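Local structure of ADP-ribosylglycohydrolase (Thermus thermophilus, 2YZV) at residues Thr105-Ala108 with Leu109-Ala113; Leu171-Leu174 with Leu175-Leu179; Arg236-Glu239 with Glu240-Leu244. The protein belongs to the ADP-ribosylglycohydrolase family, a compact, mainly helical fold without strands, and holds two bound magnesium ions. All coordinates share one frame; numbering follows the deposited sequence.

Contact 1: residues Thr105-Ala108 with Leu109-Ala113; sequences TRRA and LERYA
Thr105 O accepts from Leu109 N at 2.9 Å, the first of four consecutive i to i+4 backbone bonds that run Thr105-Ala108 and Leu109-Ala113 together as one continuous alpha-helix, the opening turns of helix 105-115. Arg106 O takes Glu110 N at 3.0 Å and Ala108 O takes Tyr112 N at 2.9 Å. The bond from Arg111 N to Arg107 O is short, 2.8 Å, yet the most bent of the four, its N-H...O angle being 143°.

Among the side chains, Arg107 and Arg111 run side by side, one turn apart and pointing the same way. The touch is between a charged end and an alkyl chain: Arg111 NH2 lies 3.6 Å from Arg107 CG. Arg111 leaves the helix with CG opposite its backbone N (chi1 178°), and a bend at chi3 then swings the guanidinium back over the preceding turn, where NH1 reaches 3.8 Å from Ala108 CA. The two guanidinium planes differ by 26°, with Arg107 NE 4.4 Å from Arg111 NH2. On another flank, Leu109 CG sits 3.2 Å from Thr105 O, and the leucine packs on Tyr83 and Tyr87 of helix 76-89. Glu110 turns its carboxylate away to a salt bridge with Arg88 of that same helix.

Arg111 also donates to Ala120 O and forms a salt bridge with Asp122, to which Arg107 adds a long, weak ion pair. The closeness of the two arginines brings like charges together, and Asp122, bridged firmly by Arg111 alone, probably offsets part of that charge.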
ATOM      1  N   THR A 105       6.099  11.589   9.267  1.00 30.50           N
ATOM      2  CA  THR A 105       5.840  10.434  10.116  1.00 29.75           C
ATOM      3  C   THR A 105       6.669  10.449  11.401  1.00 28.90           C
ATOM      4  O   THR A 105       6.168  10.088  12.466  1.00 26.62           O
ATOM      5  CB  THR A 105       6.113   9.116   9.362  1.00 30.60           C
ATOM      6  OG1 THR A 105       5.272   9.049   8.202  1.00 31.92           O
ATOM      7  CG2 THR A 105       5.819   7.921  10.254  1.00 31.35           C
ATOM      8  N   ARG A 106       7.931  10.860  11.309  1.00 27.65           N
ATOM      9  CA  ARG A 106       8.778  10.904  12.495  1.00 27.67           C
ATOM     10  C   ARG A 106       8.192  11.904  13.482  1.00 25.25           C
ATOM     11  O   ARG A 106       8.238  11.697  14.696  1.00 25.38           O
ATOM     12  CB  ARG A 106      10.213  11.299  12.134  1.00 30.38           C
ATOM     13  CG  ARG A 106      10.377  12.710  11.602  1.00 36.42           C
ATOM     14  CD  ARG A 106      11.845  13.014  11.333  1.00 39.85           C
ATOM     15  NE  ARG A 106      12.041  14.350  10.777  1.00 43.55           N
ATOM     16  CZ  ARG A 106      13.220  14.830  10.392  1.00 45.14           C
ATOM     17  NH1 ARG A 106      14.310  14.082  10.504  1.00 46.51           N
ATOM     18  NH2 ARG A 106      13.308  16.056   9.894  1.00 46.18           N
ATOM     19  N   ARG A 107       7.632  12.987  12.954  1.00 24.05           N
ATOM     20  CA  ARG A 107       7.020  14.012  13.786  1.00 22.65           C
ATOM     21  C   ARG A 107       5.764  13.457  14.456  1.00 20.70           C
ATOM     22  O   ARG A 107       5.513  13.715  15.633  1.00 18.52           O
ATOM     23  CB  ARG A 107       6.673  15.239  12.940  1.00 26.04           C
ATOM     24  CG  ARG A 107       5.903  16.322  13.683  1.00 29.19           C
ATOM     25  CD  ARG A 107       6.052  17.660  12.981  1.00 32.87           C
ATOM     26  NE  ARG A 107       5.846  17.539  11.542  1.00 36.23           N
ATOM     27  CZ  ARG A 107       6.103  18.504  10.666  1.00 38.20           C
ATOM     28  NH1 ARG A 107       6.578  19.671  11.083  1.00 39.24           N
ATOM     29  NH2 ARG A 107       5.898  18.298   9.372  1.00 38.96           N
ATOM     30  N   ALA A 108       4.982  12.689  13.705  1.00 19.06           N
ATOM     31  CA  ALA A 108       3.767  12.098  14.248  1.00 16.37           C
ATOM     32  C   ALA A 108       4.127  11.152  15.390  1.00 16.14           C
ATOM     33  O   ALA A 108       3.475  11.144  16.432  1.00 14.14           O
ATOM     34  CB  ALA A 108       3.015  11.344  13.155  1.00 18.33           C
ATOM     35  N   LEU A 109       5.173  10.356  15.197  1.00 14.90           N
ATOM     36  CA  LEU A 109       5.590   9.419  16.231  1.00 14.50           C
ATOM     37  C   LEU A 109       6.064  10.131  17.497  1.00 14.74           C
ATOM     38  O   LEU A 109       5.762   9.695  18.607  1.00 14.94           O
ATOM     39  CB  LEU A 109       6.687   8.495  15.692  1.00 15.61           C
ATOM     40  CG  LEU A 109       6.238   7.604  14.527  1.00 19.48           C
ATOM     41  CD1 LEU A 109       7.401   6.751  14.052  1.00 19.31           C
ATOM     42  CD2 LEU A 109       5.079   6.722  14.965  1.00 18.32           C
ATOM     43  N   GLU A 110       6.801  11.227  17.341  1.00 14.55           N
ATOM     44  CA  GLU A 110       7.274  11.968  18.507  1.00 14.85           C
ATOM     45  C   GLU A 110       6.123  12.734  19.157  1.00 13.30           C
ATOM     46  O   GLU A 110       6.138  12.983  20.363  1.00 13.45           O
ATOM     47  CB  GLU A 110       8.393  12.935  18.116  1.00 14.26           C
ATOM     48  CG  GLU A 110       9.696  12.253  17.706  1.00 18.33           C
ATOM     49  CD  GLU A 110      10.318  11.431  18.826  1.00 20.98           C
ATOM     50  OE1 GLU A 110       9.905  11.584  19.997  1.00 21.13           O
ATOM     51  OE2 GLU A 110      11.238  10.635  18.534  1.00 22.79           O
ATOM     52  N   ARG A 111       5.127  13.108  18.358  1.00 12.92           N
ATOM     53  CA  ARG A 111       3.963  13.811  18.887  1.00 13.86           C
ATOM     54  C   ARG A 111       3.217  12.825  19.785  1.00 13.35           C
ATOM     55  O   ARG A 111       2.805  13.165  20.892  1.00 14.02           O
ATOM     56  CB  ARG A 111       3.055  14.278  17.741  1.00 14.36           C
ATOM     57  CG  ARG A 111       1.784  14.987  18.180  1.00 18.61           C
ATOM     58  CD  ARG A 111       0.991  15.506  16.979  1.00 18.99           C
ATOM     59  NE  ARG A 111       1.636  16.642  16.313  1.00 21.49           N
ATOM     60  CZ  ARG A 111       2.126  16.623  15.075  1.00 21.88           C
ATOM     61  NH1 ARG A 111       2.062  15.520  14.338  1.00 23.49           N
ATOM     62  NH2 ARG A 111       2.674  17.718  14.564  1.00 23.13           N
ATOM     63  N   TYR A 112       3.058  11.595  19.304  1.00 13.52           N
ATOM     64  CA  TYR A 112       2.384  10.555  20.072  1.00 13.78           C
ATOM     65  C   TYR A 112       3.165  10.245  21.350  1.00 13.94           C
ATOM     66  O   TYR A 112       2.591  10.120  22.436  1.00 14.21           O
ATOM     67  CB  TYR A 112       2.252   9.276  19.238  1.00 13.20           C
ATOM     68  CG  TYR A 112       1.818   8.084  20.055  1.00 14.00           C
ATOM     69  CD1 TYR A 112       0.554   8.043  20.641  1.00 13.11           C
ATOM     70  CD2 TYR A 112       2.690   7.019  20.290  1.00 15.28           C
ATOM     71  CE1 TYR A 112       0.167   6.978  21.443  1.00 15.22           C
ATOM     72  CE2 TYR A 112       2.312   5.945  21.092  1.00 15.98           C
ATOM     73  CZ  TYR A 112       1.049   5.935  21.665  1.00 17.42           C
ATOM     74  OH  TYR A 112       0.661   4.886  22.465  1.00 19.77           O
ATOM     75  N   ALA A 113       4.480  10.121  21.217  1.00 13.85           N
ATOM     76  CA  ALA A 113       5.330   9.812  22.357  1.00 13.83           C
ATOM     77  C   ALA A 113       5.200  10.849  23.464  1.00 14.10           C
ATOM     78  O   ALA A 113       5.284  10.517  24.645  1.00 15.99           O
ATOM     79  CB  ALA A 113       6.787   9.710  21.907  1.00 16.35           C
TER

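Contact 2: residues Leu171-Leu174 with Leu175-Leu179; sequences LAWL and LREAL
Trp173 and Glu177, one turn apart on helix 162-179, make the tightest side-chain meeting between Leu171-Leu174 and Leu175-Leu179. Glu177 CG lies over one face of the indole, 3.7 Å from the centroid of the six-membered ring and 23° off the ring normal, which meets the geometry of a CH-pi contact. Its closest ring atom is Trp173 CE2, at 3.4 Å. With Glu177 CG opposite its own carbonyl carbon (chi1 -66°), the methylene is directed back at the preceding turn, where the indole lies; the main chain supports the pair through Glu177 N to Trp173 O, 2.9 Å.

Arg176 adds a polar layer on this partly exposed side. Its NE and NH2 both grip Glu177 OE2 side-on, NE at 3.2 Å from OE2 by the anti lone pair, NH2 at 3.3 Å from OE2 from above the carboxylate plane. The same NH2 approaches Trp173 CD1 to 3.5 Å, with guanidinium and indole planes 65° apart. Both bonds end on OE2, so they hold that oxygen in place and restrain the turn of the carboxylate less.

The leucines are looser with each other: Leu171 CD1 and Leu175 CG stay 4.2 Å apart. Their burial comes from elsewhere, Leu171 packing on Val258 and Leu175 on Gln261 of helix 252-267, while Leu174 and Ala178 rest on Leu187 of helix 184-189. Trp173 meets Phe193 edge-to-face. One face of apolar side chains set into neighbouring helices and another bearing an ion pair make this an amphipathic alpha-helix, packed within the helical bundle of the family.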
ATOM      1  N   LEU A 171      -8.426   3.716  -1.603  1.00  7.28           N
ATOM      2  CA  LEU A 171      -7.653   2.484  -1.739  1.00  7.80           C
ATOM      3  C   LEU A 171      -8.307   1.350  -0.945  1.00  8.63           C
ATOM      4  O   LEU A 171      -8.284   0.200  -1.371  1.00  8.67           O
ATOM      5  CB  LEU A 171      -6.201   2.687  -1.283  1.00  8.79           C
ATOM      6  CG  LEU A 171      -5.272   1.479  -1.487  1.00  8.40           C
ATOM      7  CD1 LEU A 171      -5.202   1.116  -2.964  1.00  7.94           C
ATOM      8  CD2 LEU A 171      -3.880   1.812  -0.970  1.00 10.44           C
ATOM      9  N   ALA A 172      -8.896   1.670   0.202  1.00  7.99           N
ATOM     10  CA  ALA A 172      -9.556   0.645   1.001  1.00  8.41           C
ATOM     11  C   ALA A 172     -10.693   0.048   0.175  1.00  9.30           C
ATOM     12  O   ALA A 172     -10.874  -1.170   0.139  1.00  9.23           O
ATOM     13  CB  ALA A 172     -10.094   1.248   2.297  1.00  9.69           C
ATOM     14  N   TRP A 173     -11.448   0.910  -0.500  1.00  8.70           N
ATOM     15  CA  TRP A 173     -12.558   0.455  -1.334  1.00  8.45           C
ATOM     16  C   TRP A 173     -12.023  -0.415  -2.471  1.00  8.46           C
ATOM     17  O   TRP A 173     -12.546  -1.497  -2.737  1.00  9.92           O
ATOM     18  CB  TRP A 173     -13.311   1.652  -1.920  1.00  9.44           C
ATOM     19  CG  TRP A 173     -14.467   1.249  -2.789  1.00 10.64           C
ATOM     20  CD1 TRP A 173     -15.722   0.904  -2.370  1.00 10.96           C
ATOM     21  CD2 TRP A 173     -14.462   1.095  -4.214  1.00  9.70           C
ATOM     22  NE1 TRP A 173     -16.498   0.544  -3.447  1.00 12.67           N
ATOM     23  CE2 TRP A 173     -15.752   0.651  -4.590  1.00 11.05           C
ATOM     24  CE3 TRP A 173     -13.495   1.287  -5.211  1.00 10.67           C
ATOM     25  CZ2 TRP A 173     -16.099   0.397  -5.920  1.00 11.77           C
ATOM     26  CZ3 TRP A 173     -13.841   1.034  -6.539  1.00 11.18           C
ATOM     27  CH2 TRP A 173     -15.137   0.592  -6.877  1.00 10.13           C
ATOM     28  N   LEU A 174     -10.975   0.064  -3.135  1.00  8.64           N
ATOM     29  CA  LEU A 174     -10.367  -0.670  -4.238  1.00  8.17           C
ATOM     30  C   LEU A 174      -9.919  -2.064  -3.820  1.00  7.16           C
ATOM     31  O   LEU A 174     -10.178  -3.046  -4.519  1.00  8.95           O
ATOM     32  CB  LEU A 174      -9.160   0.096  -4.789  1.00  8.44           C
ATOM     33  CG  LEU A 174      -9.474   1.320  -5.649  1.00  8.93           C
ATOM     34  CD1 LEU A 174      -8.216   2.163  -5.818  1.00  9.27           C
ATOM     35  CD2 LEU A 174     -10.012   0.874  -7.005  1.00  9.87           C
ATOM     36  N   LEU A 175      -9.241  -2.153  -2.681  1.00  8.47           N
ATOM     37  CA  LEU A 175      -8.765  -3.445  -2.220  1.00  8.47           C
ATOM     38  C   LEU A 175      -9.918  -4.376  -1.861  1.00 10.00           C
ATOM     39  O   LEU A 175      -9.888  -5.547  -2.215  1.00 10.49           O
ATOM     40  CB  LEU A 175      -7.815  -3.279  -1.030  1.00 10.36           C
ATOM     41  CG  LEU A 175      -6.501  -2.553  -1.350  1.00 10.36           C
ATOM     42  CD1 LEU A 175      -5.600  -2.597  -0.127  1.00 12.69           C
ATOM     43  CD2 LEU A 175      -5.805  -3.216  -2.541  1.00 11.84           C
ATOM     44  N   ARG A 176     -10.929  -3.859  -1.171  1.00  9.82           N
ATOM     45  CA  ARG A 176     -12.071  -4.697  -0.805  1.00  9.14           C
ATOM     46  C   ARG A 176     -12.731  -5.259  -2.063  1.00  9.51           C
ATOM     47  O   ARG A 176     -12.994  -6.459  -2.155  1.00  9.53           O
ATOM     48  CB  ARG A 176     -13.108  -3.901  -0.010  1.00 10.98           C
ATOM     49  CG  ARG A 176     -14.272  -4.763   0.492  1.00 12.74           C
ATOM     50  CD  ARG A 176     -15.375  -3.910   1.093  1.00 12.25           C
ATOM     51  NE  ARG A 176     -16.083  -3.157   0.062  1.00 16.58           N
ATOM     52  CZ  ARG A 176     -16.945  -2.178   0.312  1.00 20.37           C
ATOM     53  NH1 ARG A 176     -17.204  -1.828   1.564  1.00 22.96           N
ATOM     54  NH2 ARG A 176     -17.555  -1.557  -0.689  1.00 20.66           N
ATOM     55  N   GLU A 177     -12.995  -4.390  -3.033  1.00 10.40           N
ATOM     56  CA  GLU A 177     -13.635  -4.821  -4.272  1.00 10.05           C
ATOM     57  C   GLU A 177     -12.776  -5.808  -5.046  1.00 11.01           C
ATOM     58  O   GLU A 177     -13.282  -6.797  -5.585  1.00 11.40           O
ATOM     59  CB  GLU A 177     -13.967  -3.609  -5.144  1.00 11.94           C
ATOM     60  CG  GLU A 177     -15.016  -2.704  -4.526  1.00 15.18           C
ATOM     61  CD  GLU A 177     -16.313  -3.437  -4.253  1.00 17.20           C
ATOM     62  OE1 GLU A 177     -16.978  -3.850  -5.225  1.00 18.36           O
ATOM     63  OE2 GLU A 177     -16.661  -3.603  -3.067  1.00 18.15           O
ATOM     64  N   ALA A 178     -11.474  -5.547  -5.109  1.00  9.77           N
ATOM     65  CA  ALA A 178     -10.581  -6.444  -5.821  1.00 10.77           C
ATOM     66  C   ALA A 178     -10.568  -7.826  -5.169  1.00 11.00           C
ATOM     67  O   ALA A 178     -10.602  -8.844  -5.860  1.00 11.37           O
ATOM     68  CB  ALA A 178      -9.165  -5.859  -5.864  1.00 10.37           C
ATOM     69  N   LEU A 179     -10.524  -7.862  -3.839  1.00 11.14           N
ATOM     70  CA  LEU A 179     -10.505  -9.132  -3.114  1.00 11.04           C
ATOM     71  C   LEU A 179     -11.781  -9.928  -3.353  1.00 12.24           C
ATOM     72  O   LEU A 179     -11.785 -11.157  -3.256  1.00 13.46           O
ATOM     73  CB  LEU A 179     -10.335  -8.889  -1.614  1.00 11.85           C
ATOM     74  CG  LEU A 179      -8.964  -8.384  -1.158  1.00 10.26           C
ATOM     75  CD1 LEU A 179      -9.028  -8.005   0.316  1.00 11.68           C
ATOM     76  CD2 LEU A 179      -7.903  -9.455  -1.402  1.00 11.46           C
TER

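Contact 3: residues Arg236-Glu239 with Glu240-Leu244; sequences RDFE and EGMRL
Asp237 is the N-cap of helix 238-246, and its carboxylate stands in for the missing backbone carbonyl acceptor of a preceding turn by accepting from Glu240 N. This capping bond, Asp237 OD1 to Glu240 N, is 2.7 Å long and nearly linear at 173°. It depends on the crowded position of Asp237 CG, between backbone N and carbonyl carbon (chi1 51°), which folds OD1 back over the first turn. Helical backbone bonds take over directly: Gly241 N reaches Asp237 O at 3.1 Å and Met242 N reaches Phe238 O at 2.9 Å, with Arg243 N to Glu239 O next.

Ionic contacts flank the cap. Arg236, just before it, grips Glu240 side-on, NE to OE1 at 2.8 Å and NH2 to OE2 also at 2.8 Å. The planes of guanidinium and carboxylate lie only 24° apart, and the oxygens meet the edge of the guanidinium. Such a two-point bridge restrains both flat groups and ties the loop residue to the helix. A second pair, Glu239 with Arg243, is less certain, since Glu239 OE1 sits too close to its neighbour in the model; the bridge from the same OE1 to Arg275 shares that doubt, while Arg243 also pairs with Glu41.

Apolar packing occupies the buried side. Phe238 and Met242 point the same way, and the methyl of the thioether touches the far end of the ring, Met242 CE to Phe238 CZ at 3.6 Å. Trp276 of helix 274-279 packs on both, as does helix 252-267, through Ala263 and Tyr267 at Phe238 and Tyr259 at Met242.

Glu240 OE1 accepts twice: its syn lone pair meets Arg236 NE, and its anti lone pair receives the backbone N of Arg236 at 2.8 Å.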
ATOM      1  N   ARG A 236      -0.980  -5.602 -18.354  1.00 16.25           N
ATOM      2  CA  ARG A 236      -1.860  -6.712 -18.711  1.00 17.28           C
ATOM      3  C   ARG A 236      -1.782  -7.857 -17.703  1.00 17.58           C
ATOM      4  O   ARG A 236      -2.638  -8.743 -17.683  1.00 18.90           O
ATOM      5  CB  ARG A 236      -1.521  -7.203 -20.119  1.00 19.28           C
ATOM      6  CG  ARG A 236      -1.894  -6.197 -21.198  1.00 22.05           C
ATOM      7  CD  ARG A 236      -1.279  -6.558 -22.537  1.00 24.73           C
ATOM      8  NE  ARG A 236       0.170  -6.384 -22.526  1.00 27.60           N
ATOM      9  CZ  ARG A 236       0.973  -6.713 -23.534  1.00 29.63           C
ATOM     10  NH1 ARG A 236       0.469  -7.241 -24.640  1.00 31.77           N
ATOM     11  NH2 ARG A 236       2.279  -6.513 -23.433  1.00 30.85           N
ATOM     12  N   ASP A 237      -0.747  -7.830 -16.870  1.00 16.42           N
ATOM     13  CA  ASP A 237      -0.562  -8.825 -15.824  1.00 16.28           C
ATOM     14  C   ASP A 237       0.205  -8.163 -14.685  1.00 15.75           C
ATOM     15  O   ASP A 237       0.630  -7.014 -14.809  1.00 14.46           O
ATOM     16  CB  ASP A 237       0.188 -10.062 -16.346  1.00 18.55           C
ATOM     17  CG  ASP A 237       1.472  -9.718 -17.066  1.00 22.17           C
ATOM     18  OD1 ASP A 237       2.307  -8.983 -16.500  1.00 21.95           O
ATOM     19  OD2 ASP A 237       1.658 -10.197 -18.205  1.00 26.50           O
ATOM     20  N   PHE A 238       0.372  -8.876 -13.578  1.00 14.55           N
ATOM     21  CA  PHE A 238       1.069  -8.314 -12.425  1.00 13.75           C
ATOM     22  C   PHE A 238       2.456  -7.780 -12.773  1.00 14.75           C
ATOM     23  O   PHE A 238       2.797  -6.633 -12.462  1.00 14.39           O
ATOM     24  CB  PHE A 238       1.204  -9.364 -11.323  1.00 12.50           C
ATOM     25  CG  PHE A 238       1.732  -8.813 -10.030  1.00 11.29           C
ATOM     26  CD1 PHE A 238       0.859  -8.395  -9.031  1.00 10.62           C
ATOM     27  CD2 PHE A 238       3.104  -8.696  -9.816  1.00 12.02           C
ATOM     28  CE1 PHE A 238       1.337  -7.867  -7.837  1.00 11.18           C
ATOM     29  CE2 PHE A 238       3.596  -8.169  -8.627  1.00 12.48           C
ATOM     30  CZ  PHE A 238       2.710  -7.752  -7.632  1.00 11.45           C
ATOM     31  N   GLU A 239       3.258  -8.620 -13.415  1.00 14.79           N
ATOM     32  CA  GLU A 239       4.618  -8.253 -13.786  1.00 15.62           C
ATOM     33  C   GLU A 239       4.710  -6.998 -14.649  1.00 15.23           C
ATOM     34  O   GLU A 239       5.470  -6.078 -14.340  1.00 13.81           O
ATOM     35  CB  GLU A 239       5.293  -9.424 -14.508  1.00 18.40           C
ATOM     36  CG  GLU A 239       6.763  -9.197 -14.818  1.00 22.49           C
ATOM     37  CD  GLU A 239       7.429 -10.429 -15.401  1.00 26.11           C
ATOM     38  OE1 GLU A 239       8.664 -10.411 -15.578  1.00 29.23           O
ATOM     39  OE2 GLU A 239       6.716 -11.414 -15.685  1.00 29.92           O
ATOM     40  N   GLU A 240       3.937  -6.950 -15.728  1.00 14.46           N
ATOM     41  CA  GLU A 240       3.986  -5.792 -16.614  1.00 15.05           C
ATOM     42  C   GLU A 240       3.593  -4.498 -15.910  1.00 14.06           C
ATOM     43  O   GLU A 240       4.248  -3.465 -16.084  1.00 14.27           O
ATOM     44  CB  GLU A 240       3.093  -6.011 -17.838  1.00 17.97           C
ATOM     45  CG  GLU A 240       3.149  -4.854 -18.820  1.00 19.65           C
ATOM     46  CD  GLU A 240       2.439  -5.148 -20.125  1.00 22.76           C
ATOM     47  OE1 GLU A 240       1.259  -5.548 -20.090  1.00 20.26           O
ATOM     48  OE2 GLU A 240       3.070  -4.972 -21.190  1.00 29.01           O
ATOM     49  N   GLY A 241       2.527  -4.556 -15.117  1.00 12.51           N
ATOM     50  CA  GLY A 241       2.084  -3.377 -14.397  1.00 12.13           C
ATOM     51  C   GLY A 241       3.107  -2.950 -13.358  1.00 10.14           C
ATOM     52  O   GLY A 241       3.343  -1.759 -13.166  1.00 10.47           O
ATOM     53  N   MET A 242       3.721  -3.918 -12.687  1.00  9.57           N
ATOM     54  CA  MET A 242       4.724  -3.600 -11.675  1.00  8.27           C
ATOM     55  C   MET A 242       5.922  -2.890 -12.294  1.00  8.86           C
ATOM     56  O   MET A 242       6.440  -1.922 -11.729  1.00  8.55           O
ATOM     57  CB  MET A 242       5.192  -4.864 -10.956  1.00  8.33           C
ATOM     58  CG  MET A 242       6.226  -4.595  -9.863  1.00  8.62           C
ATOM     59  SD  MET A 242       5.620  -3.501  -8.541  1.00 10.07           S
ATOM     60  CE  MET A 242       4.585  -4.642  -7.634  1.00  9.50           C
ATOM     61  N   ARG A 243       6.375  -3.369 -13.449  1.00 10.34           N
ATOM     62  CA  ARG A 243       7.506  -2.724 -14.109  1.00 10.15           C
ATOM     63  C   ARG A 243       7.137  -1.303 -14.528  1.00  9.87           C
ATOM     64  O   ARG A 243       7.960  -0.397 -14.442  1.00 10.00           O
ATOM     65  CB  ARG A 243       7.970  -3.552 -15.310  1.00 13.16           C
ATOM     66  CG  ARG A 243       8.760  -4.775 -14.885  1.00 15.41           C
ATOM     67  CD  ARG A 243       9.039  -5.713 -16.036  1.00 20.48           C
ATOM     68  NE  ARG A 243       9.843  -6.849 -15.596  1.00 25.47           N
ATOM     69  CZ  ARG A 243       9.999  -7.970 -16.291  1.00 28.03           C
ATOM     70  NH1 ARG A 243       9.395  -8.112 -17.464  1.00 28.42           N
ATOM     71  NH2 ARG A 243      10.763  -8.945 -15.817  1.00 28.55           N
ATOM     72  N   LEU A 244       5.900  -1.098 -14.972  1.00 10.12           N
ATOM     73  CA  LEU A 244       5.480   0.244 -15.358  1.00 10.36           C
ATOM     74  C   LEU A 244       5.531   1.156 -14.139  1.00  9.82           C
ATOM     75  O   LEU A 244       6.011   2.285 -14.212  1.00 11.65           O
ATOM     76  CB  LEU A 244       4.051   0.239 -15.914  1.00 10.97           C
ATOM     77  CG  LEU A 244       3.842  -0.350 -17.308  1.00 12.12           C
ATOM     78  CD1 LEU A 244       2.372  -0.202 -17.689  1.00 13.16           C
ATOM     79  CD2 LEU A 244       4.727   0.371 -18.315  1.00 12.99           C
TER

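Each contact is local, two within a helix and contact 3 at the start of one, and none touches another; the nearest atoms of contacts 2 and 3 are about 10 Å apart. Contact 2 is the buried one, its centre about 11 Å from the centre of the chain, whereas contacts 1 and 3 are partly buried and lie on opposite sides of that centre. Helix 252-267, which carries the magnesium ligands Asp253 and Thr254, packs against both contact 2 and contact 3; contact 1 leans on helix 76-89 instead. Chemistry follows place: neighbouring arginines in contact 1, one firmly bridged to Asp122; buried leucines and alanines in contact 2, with an indole and ion pair on its partly exposed side; a capped helix start in contact 3.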